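Local atomic coordinates of dihydropyrimidinase (Brevibacillus agri, PDB entry 3SFW), a protein that probably hydrolyses the cyclic amide bond of dihydropyrimidines, as a zinc-dependent enzyme of the amidohydrolase family built on a TIM-barrel domain. Residues Leu190-Leu193 against Thr194-Leu198; Asp204-Tyr207 against His208-Arg212; Phe376-Phe379 against Pro380-Thr384. All coordinates share one frame; numbering follows the deposited sequence.

Interaction 1: residues Leu190-Leu193 against Thr194-Leu198; sequences LDYL and TKQAL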
loop_
_atom_site.group_PDB
_atom_site.type_symbol
_atom_site.label_atom_id
_atom_site.label_comp_id
_atom_site.label_asym_id
_atom_site.label_seq_id
_atom_site.Cartn_x
_atom_site.Cartn_y
_atom_site.Cartn_z
ATOM N N LEU A 190 9.704 -23.909 3.124
ATOM C CA LEU A 190 9.325 -25.051 2.270
ATOM C C LEU A 190 9.878 -26.393 2.806
ATOM O O LEU A 190 9.165 -27.424 2.821
ATOM C CB LEU A 190 9.836 -24.827 0.831
ATOM C CG LEU A 190 8.844 -24.055 -0.060
ATOM C CD1 LEU A 190 8.191 -22.857 0.683
ATOM C CD2 LEU A 190 9.558 -23.597 -1.335
ATOM N N ASP A 191 11.140 -26.386 3.223
ATOM C CA ASP A 191 11.766 -27.636 3.744
ATOM C C ASP A 191 10.971 -28.190 4.938
ATOM O O ASP A 191 10.681 -29.406 4.986
ATOM C CB ASP A 191 13.235 -27.398 4.159
ATOM C CG ASP A 191 13.963 -28.701 4.532
ATOM O OD1 ASP A 191 14.270 -28.904 5.733
ATOM O OD2 ASP A 191 14.291 -29.478 3.615
ATOM N N TYR A 192 10.504 -27.286 5.812
ATOM C CA TYR A 192 9.773 -27.706 7.029
ATOM C C TYR A 192 8.412 -28.217 6.638
ATOM O O TYR A 192 8.034 -29.331 7.028
ATOM C CB TYR A 192 9.590 -26.549 8.015
ATOM C CG TYR A 192 8.821 -27.010 9.237
ATOM C CD1 TYR A 192 9.463 -27.725 10.244
ATOM C CD2 TYR A 192 7.431 -26.919 9.265
ATOM C CE1 TYR A 192 8.738 -28.216 11.347
ATOM C CE2 TYR A 192 6.691 -27.436 10.327
ATOM C CZ TYR A 192 7.354 -28.051 11.372
ATOM O OH TYR A 192 6.598 -28.570 12.406
ATOM N N LEU A 193 7.714 -27.470 5.769
ATOM C CA LEU A 193 6.370 -27.918 5.336
ATOM C C LEU A 193 6.369 -29.250 4.610
ATOM O O LEU A 193 5.464 -30.061 4.803
ATOM C CB LEU A 193 5.651 -26.847 4.512
ATOM C CG LEU A 193 5.351 -25.523 5.254
ATOM C CD1 LEU A 193 4.712 -24.500 4.249
ATOM C CD2 LEU A 193 4.429 -25.698 6.507
ATOM N N THR A 194 7.346 -29.490 3.739
ATOM C CA THR A 194 7.346 -30.746 2.978
ATOM C C THR A 194 7.604 -31.925 3.917
ATOM O O THR A 194 7.005 -32.975 3.759
ATOM C CB THR A 194 8.387 -30.826 1.857
ATOM O OG1 THR A 194 9.697 -30.824 2.421
ATOM C CG2 THR A 194 8.228 -29.674 0.866
ATOM N N LYS A 195 8.458 -31.717 4.915
ATOM C CA LYS A 195 8.746 -32.750 5.889
ATOM C C LYS A 195 7.556 -33.062 6.779
ATOM O O LYS A 195 7.260 -34.234 7.047
ATOM C CB LYS A 195 9.987 -32.387 6.705
ATOM C CG LYS A 195 11.254 -32.713 5.922
ATOM C CD LYS A 195 12.471 -32.174 6.558
ATOM C CE LYS A 195 13.680 -32.594 5.740
ATOM N NZ LYS A 195 14.836 -31.729 6.036
ATOM N N GLN A 196 6.827 -32.030 7.156
ATOM C CA GLN A 196 5.606 -32.185 7.936
ATOM C C GLN A 196 4.551 -32.932 7.117
ATOM O O GLN A 196 3.878 -33.865 7.619
ATOM C CB GLN A 196 5.087 -30.810 8.345
ATOM C CG GLN A 196 3.684 -30.783 8.934
ATOM C CD GLN A 196 3.265 -29.362 9.341
ATOM O OE1 GLN A 196 3.700 -28.842 10.381
ATOM N NE2 GLN A 196 2.459 -28.711 8.495
ATOM N N ALA A 197 4.452 -32.590 5.835
ATOM C CA ALA A 197 3.447 -33.231 4.985
ATOM C C ALA A 197 3.710 -34.734 4.947
ATOM O O ALA A 197 2.791 -35.551 5.072
ATOM C CB ALA A 197 3.502 -32.650 3.529
ATOM N N LEU A 198 4.963 -35.094 4.748
ATOM C CA LEU A 198 5.328 -36.494 4.577
ATOM C C LEU A 198 5.124 -37.254 5.892
ATOM O O LEU A 198 4.671 -38.402 5.885
ATOM C CB LEU A 198 6.774 -36.620 4.144
ATOM C CG LEU A 198 7.139 -36.186 2.720
ATOM C CD1 LEU A 198 8.644 -36.394 2.547
ATOM C CD2 LEU A 198 6.334 -37.005 1.680
HETATM O O HOH W 1 2.634 -29.479 5.606
#
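Asp191 and Lys195, one turn apart on helix 187-199, slant across each other so that their charged ends meet. The carboxylate swings back toward the lysine because CG lies anti to the backbone N (chi1 -173°), while the lysine runs extended beyond CG. Lys195 NZ meets Asp191 OD1 on the syn side at 2.9 Å, 20° out of the carboxylate plane, and its bond to OD2 is weak. An i to i+4 pair of opposite charges suits a helix face with an exposed lysine.

The next pair along, Tyr192 and Gln196, also crosses at a slant, with ring and amide planes 81° apart; Gln196 OE1 approaches Tyr192 CE2 to 3.3 Å. Leu193 and Gln196 instead run side by side in the same direction, and a water joins Leu193 O to Gln196 NE2. Tyr192 packs on Ile171 and Leu193 on Phe167, both of a second subunit, where large side chains suit the interface. Beneath runs the helical ladder, such as Thr194 N to Leu190 O at 2.9 Å.

The firm bond to Asp191 OD1, backed by the weak one to OD2, would probably partly neutralise both charges, and the water lets Gln196 NE2 share a carbonyl already bonded to Ala197 N.

Interaction 2: residues Asp204-Tyr207 against His208-Arg212; sequences DPIY and HAYTR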
loop_
_atom_site.group_PDB
_atom_site.type_symbol
_atom_site.label_atom_id
_atom_site.label_comp_id
_atom_site.label_asym_id
_atom_site.label_seq_id
_atom_site.Cartn_x
_atom_site.Cartn_y
_atom_site.Cartn_z
ATOM N N ASP A 204 0.771 -37.390 -2.036
ATOM C CA ASP A 204 0.266 -37.206 -3.402
ATOM C C ASP A 204 0.833 -35.895 -4.014
ATOM O O ASP A 204 1.252 -34.997 -3.265
ATOM C CB ASP A 204 -1.276 -37.110 -3.406
ATOM C CG ASP A 204 -1.973 -38.486 -3.427
ATOM O OD1 ASP A 204 -1.295 -39.512 -3.577
ATOM O OD2 ASP A 204 -3.221 -38.503 -3.286
ATOM N N PRO A 205 0.850 -35.811 -5.357
ATOM C CA PRO A 205 1.343 -34.610 -6.088
ATOM C C PRO A 205 0.748 -33.293 -5.592
ATOM O O PRO A 205 1.452 -32.281 -5.597
ATOM C CB PRO A 205 0.930 -34.894 -7.533
ATOM C CG PRO A 205 1.113 -36.460 -7.620
ATOM C CD PRO A 205 0.493 -36.910 -6.289
ATOM N N ILE A 206 -0.538 -33.257 -5.205
ATOM C CA ILE A 206 -1.128 -31.982 -4.759
ATOM C C ILE A 206 -0.375 -31.362 -3.577
ATOM O O ILE A 206 -0.303 -30.146 -3.467
ATOM C CB ILE A 206 -2.660 -32.125 -4.431
ATOM C CG1 ILE A 206 -3.292 -30.783 -4.098
ATOM C CG2 ILE A 206 -2.873 -33.121 -3.288
ATOM C CD1 ILE A 206 -3.235 -29.776 -5.240
ATOM N N TYR A 207 0.266 -32.172 -2.736
ATOM C CA TYR A 207 0.987 -31.588 -1.582
ATOM C C TYR A 207 2.262 -30.865 -2.015
ATOM O O TYR A 207 2.784 -30.072 -1.247
ATOM C CB TYR A 207 1.300 -32.620 -0.484
ATOM C CG TYR A 207 0.016 -33.118 0.128
ATOM C CD1 TYR A 207 -0.631 -34.215 -0.428
ATOM C CD2 TYR A 207 -0.671 -32.348 1.056
ATOM C CE1 TYR A 207 -1.870 -34.646 0.037
ATOM C CE2 TYR A 207 -1.948 -32.752 1.530
ATOM C CZ TYR A 207 -2.537 -33.894 0.993
ATOM O OH TYR A 207 -3.792 -34.321 1.402
ATOM N N HIS A 208 2.665 -31.040 -3.273
ATOM C CA HIS A 208 3.748 -30.189 -3.816
ATOM C C HIS A 208 3.329 -28.715 -3.794
ATOM O O HIS A 208 4.147 -27.817 -3.505
ATOM C CB HIS A 208 4.174 -30.623 -5.240
ATOM C CG HIS A 208 5.168 -29.696 -5.841
ATOM N ND1 HIS A 208 6.505 -29.723 -5.505
ATOM C CD2 HIS A 208 5.005 -28.640 -6.674
ATOM C CE1 HIS A 208 7.132 -28.744 -6.141
ATOM N NE2 HIS A 208 6.249 -28.098 -6.884
ATOM N N ALA A 209 2.047 -28.444 -4.052
ATOM C CA ALA A 209 1.599 -27.069 -3.992
ATOM C C ALA A 209 1.368 -26.629 -2.555
ATOM O O ALA A 209 1.724 -25.521 -2.171
ATOM C CB ALA A 209 0.356 -26.870 -4.833
ATOM N N TYR A 210 0.668 -27.466 -1.778
ATOM C CA TYR A 210 0.292 -27.068 -0.444
ATOM C C TYR A 210 1.464 -26.751 0.451
ATOM O O TYR A 210 1.316 -26.000 1.412
ATOM C CB TYR A 210 -0.576 -28.125 0.213
ATOM C CG TYR A 210 -1.911 -28.340 -0.465
ATOM C CD1 TYR A 210 -2.635 -29.522 -0.240
ATOM C CD2 TYR A 210 -2.479 -27.362 -1.276
ATOM C CE1 TYR A 210 -3.902 -29.720 -0.826
ATOM C CE2 TYR A 210 -3.732 -27.564 -1.893
ATOM C CZ TYR A 210 -4.457 -28.733 -1.612
ATOM O OH TYR A 210 -5.685 -28.960 -2.239
ATOM N N THR A 211 2.633 -27.332 0.155
ATOM C CA THR A 211 3.802 -27.153 0.993
ATOM C C THR A 211 4.676 -25.956 0.510
ATOM O O THR A 211 5.745 -25.686 1.081
ATOM C CB THR A 211 4.708 -28.421 0.983
ATOM O OG1 THR A 211 5.004 -28.812 -0.370
ATOM C CG2 THR A 211 4.002 -29.623 1.698
ATOM N N ARG A 212 4.232 -25.304 -0.563
ATOM C CA ARG A 212 4.892 -24.045 -1.018
ATOM C C ARG A 212 3.911 -22.886 -1.169
ATOM O O ARG A 212 3.690 -22.410 -2.294
ATOM C CB ARG A 212 5.595 -24.275 -2.363
ATOM C CG ARG A 212 6.235 -25.656 -2.478
ATOM C CD ARG A 212 6.783 -25.889 -3.893
ATOM N NE ARG A 212 8.074 -25.229 -4.121
ATOM C CZ ARG A 212 9.271 -25.802 -3.907
ATOM N NH1 ARG A 212 9.357 -27.073 -3.462
ATOM N NH2 ARG A 212 10.399 -25.149 -4.223
#
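Ile206 and Tyr210 are brought together by complementary torsions: CG1 of the isoleucine is anti to the backbone N (chi1 -175°), which turns that branch toward the next turn, and the tyrosine ring, with CG beside its own backbone N, leans back to meet it. Both sit on the short helix 206-210, one of the helical pieces of this amidohydrolase's TIM-barrel domain, and their i to i+4 spacing sets the two side chains on one flank.

The touch is a CH-pi contact. Ile206 CG1 stands over one face of the Tyr210 ring, 3.8 Å from its centroid and 28° off the normal, and comes closest to CZ at 3.4 Å. A branched aliphatic chain is well suited here, since it offers C-H groups to the ring without asking for a polar partner. Tyr207 meets the same ring differently: the edge of Tyr210 is turned toward the face of Tyr207 in an offset edge-to-face pair, centroids 5.5 Å apart and planes at 81°. The Tyr210 ring thus serves two neighbours at once, through a face and through an edge.

On the backbone the turns are tight. His208 N bonds to Pro205 O and Ala209 N to Ile206 O, both i to i+3, whereas Tyr210 N reaches Ile206 O weakly. His208 sends its imidazole away from this flank to Trp287, whose carbonyl O is bonded to NE2, while Arg212 CD lies over one face of that ring and its guanidinium forms a salt bridge with Glu185.

Thr211 suits the end of the helix because its hydroxyl can fold back on the preceding turn: Tyr207 O receives both Thr211 N and Thr211 OG1, the hydroxyl lying in the carbonyl plane at 2.7 Å.

Interaction 3: residues Phe376-Phe379 against Pro380-Thr384; sequences FGMF and PQKGT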
loop_
_atom_site.group_PDB
_atom_site.type_symbol
_atom_site.label_atom_id
_atom_site.label_comp_id
_atom_site.label_asym_id
_atom_site.label_seq_id
_atom_site.Cartn_x
_atom_site.Cartn_y
_atom_site.Cartn_z
ATOM N N PHE A 376 18.861 -8.706 -20.974
ATOM C CA PHE A 376 19.928 -9.725 -20.979
ATOM C C PHE A 376 21.092 -9.408 -21.927
ATOM O O PHE A 376 21.979 -10.231 -22.129
ATOM C CB PHE A 376 19.310 -11.107 -21.261
ATOM C CG PHE A 376 18.522 -11.608 -20.075
ATOM C CD1 PHE A 376 19.194 -11.983 -18.914
ATOM C CD2 PHE A 376 17.126 -11.533 -20.053
ATOM C CE1 PHE A 376 18.478 -12.364 -17.758
ATOM C CE2 PHE A 376 16.399 -11.978 -18.933
ATOM C CZ PHE A 376 17.069 -12.308 -17.750
ATOM N N GLY A 377 21.151 -8.169 -22.397
ATOM C CA GLY A 377 22.418 -7.687 -23.052
ATOM C C GLY A 377 22.621 -8.270 -24.446
ATOM O O GLY A 377 23.762 -8.526 -24.878
ATOM N N MET A 378 21.512 -8.495 -25.157
ATOM C CA MET A 378 21.558 -9.116 -26.499
ATOM C C MET A 378 20.978 -8.148 -27.519
ATOM O O MET A 378 20.773 -8.519 -28.632
ATOM C CB MET A 378 20.682 -10.421 -26.533
ATOM C CG MET A 378 21.212 -11.544 -25.581
ATOM S SD MET A 378 19.924 -12.786 -25.134
ATOM C CE MET A 378 19.871 -13.707 -26.648
ATOM N N PHE A 379 20.708 -6.901 -27.125
ATOM C CA PHE A 379 19.999 -5.963 -28.017
ATOM C C PHE A 379 21.052 -4.961 -28.524
ATOM O O PHE A 379 21.884 -4.509 -27.746
ATOM C CB PHE A 379 18.921 -5.197 -27.225
ATOM C CG PHE A 379 18.024 -4.350 -28.098
ATOM C CD1 PHE A 379 18.258 -2.986 -28.247
ATOM C CD2 PHE A 379 16.978 -4.949 -28.805
ATOM C CE1 PHE A 379 17.430 -2.213 -29.112
ATOM C CE2 PHE A 379 16.201 -4.202 -29.652
ATOM C CZ PHE A 379 16.410 -2.836 -29.783
ATOM N N PRO A 380 20.983 -4.557 -29.802
ATOM C CA PRO A 380 19.947 -4.851 -30.776
ATOM C C PRO A 380 20.341 -5.984 -31.716
ATOM O O PRO A 380 19.648 -6.188 -32.694
ATOM C CB PRO A 380 19.874 -3.548 -31.623
ATOM C CG PRO A 380 21.291 -3.033 -31.605
ATOM C CD PRO A 380 21.859 -3.437 -30.234
ATOM N N GLN A 381 21.413 -6.722 -31.427
ATOM C CA GLN A 381 21.750 -7.893 -32.283
ATOM C C GLN A 381 20.515 -8.820 -32.410
ATOM O O GLN A 381 20.169 -9.302 -33.518
ATOM C CB GLN A 381 22.928 -8.720 -31.689
ATOM C CG GLN A 381 23.196 -10.000 -32.516
ATOM C CD GLN A 381 24.219 -10.997 -31.904
ATOM O OE1 GLN A 381 24.413 -12.089 -32.436
ATOM N NE2 GLN A 381 24.832 -10.638 -30.794
ATOM N N LYS A 382 19.879 -9.057 -31.269
ATOM C CA LYS A 382 18.662 -9.894 -31.179
ATOM C C LYS A 382 17.477 -9.052 -30.692
ATOM O O LYS A 382 17.666 -7.960 -30.096
ATOM C CB LYS A 382 18.858 -10.999 -30.148
ATOM C CG LYS A 382 20.092 -11.938 -30.327
ATOM C CD LYS A 382 20.087 -12.540 -31.713
ATOM C CE LYS A 382 21.033 -13.791 -31.719
ATOM N NZ LYS A 382 21.060 -14.329 -33.114
ATOM N N GLY A 383 16.270 -9.524 -30.981
ATOM C CA GLY A 383 15.089 -9.063 -30.245
ATOM C C GLY A 383 14.277 -8.078 -31.059
ATOM O O GLY A 383 13.352 -7.484 -30.560
ATOM N N THR A 384 14.689 -7.834 -32.293
ATOM C CA THR A 384 13.878 -6.927 -33.128
ATOM C C THR A 384 13.958 -7.261 -34.622
ATOM O O THR A 384 14.684 -8.197 -35.050
ATOM C CB THR A 384 14.288 -5.468 -32.896
ATOM O OG1 THR A 384 13.287 -4.573 -33.456
ATOM C CG2 THR A 384 15.708 -5.223 -33.471
#
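Phe379 and Pro380 make the main apolar contact, joined by a cis peptide bond. With CG of the phenylalanine anti to its N (chi1 -172°), the ring stands across the proline at about a right angle, and Pro380 CA lies over one face, 3.5 Å from the centroid. This is a CH-pi contact; Pro380 CB adds to it, 3.7 Å from Phe379 CE1. Proline suits the place because it adopts a cis bond readily and its C-H groups pack well on an aromatic ring. Thr384 CB and CG2 reach the far part of the ring, each 4.0 Å from Phe379 CE2.

The polar link is one backbone bond: Lys382 N to Met378 O, 2.8 Å, with the N-H coming in nearly head-on to the carbonyl, closes the turn. Gly383 has backbone angles that by themselves call for glycine, while a Schellman motif ends the preceding helix at Gly377, whose positive phi also favours glycine.

Charge is carried by Lys382, whose NZ leads away to salt bridges with Asp119, Asp390 and Asp392; Thr384 OG1 bonds Asp15 of a third subunit.

The loop leaves helix 361-376, on whose Thr370 and Ala373 Phe379 lies, and heads for strand 393-403. Met378 and the Lys382 side chain pack on Ile55 of strand 49-59 and Ser88 of strand 86-93.

Overall arrangement
Interactions 1 and 2 are neighbours, centres about 10 Å apart: helix 187-199 and helix 206-210 follow each other in the chain, and Thr211 packs against Leu193, Thr194 and Ala197. Interaction 1 lies on an outer helix, its centre farthest from that of the chain (about 28 Å), and relies on charge and water. Interaction 2 mixes buried His208, Ala209 and Thr211 with exposed Tyr210, and uses aromatic packing and a doubly bonded carbonyl. Interaction 3, a cis-proline turn across the chain's centre, lies nearest it (about 15 Å), with Met378, Lys382, Gly383 and Thr384 buried. Interactions 1 and 3 also meet other subunits, whereas no other chain of the assembly touches interaction 2.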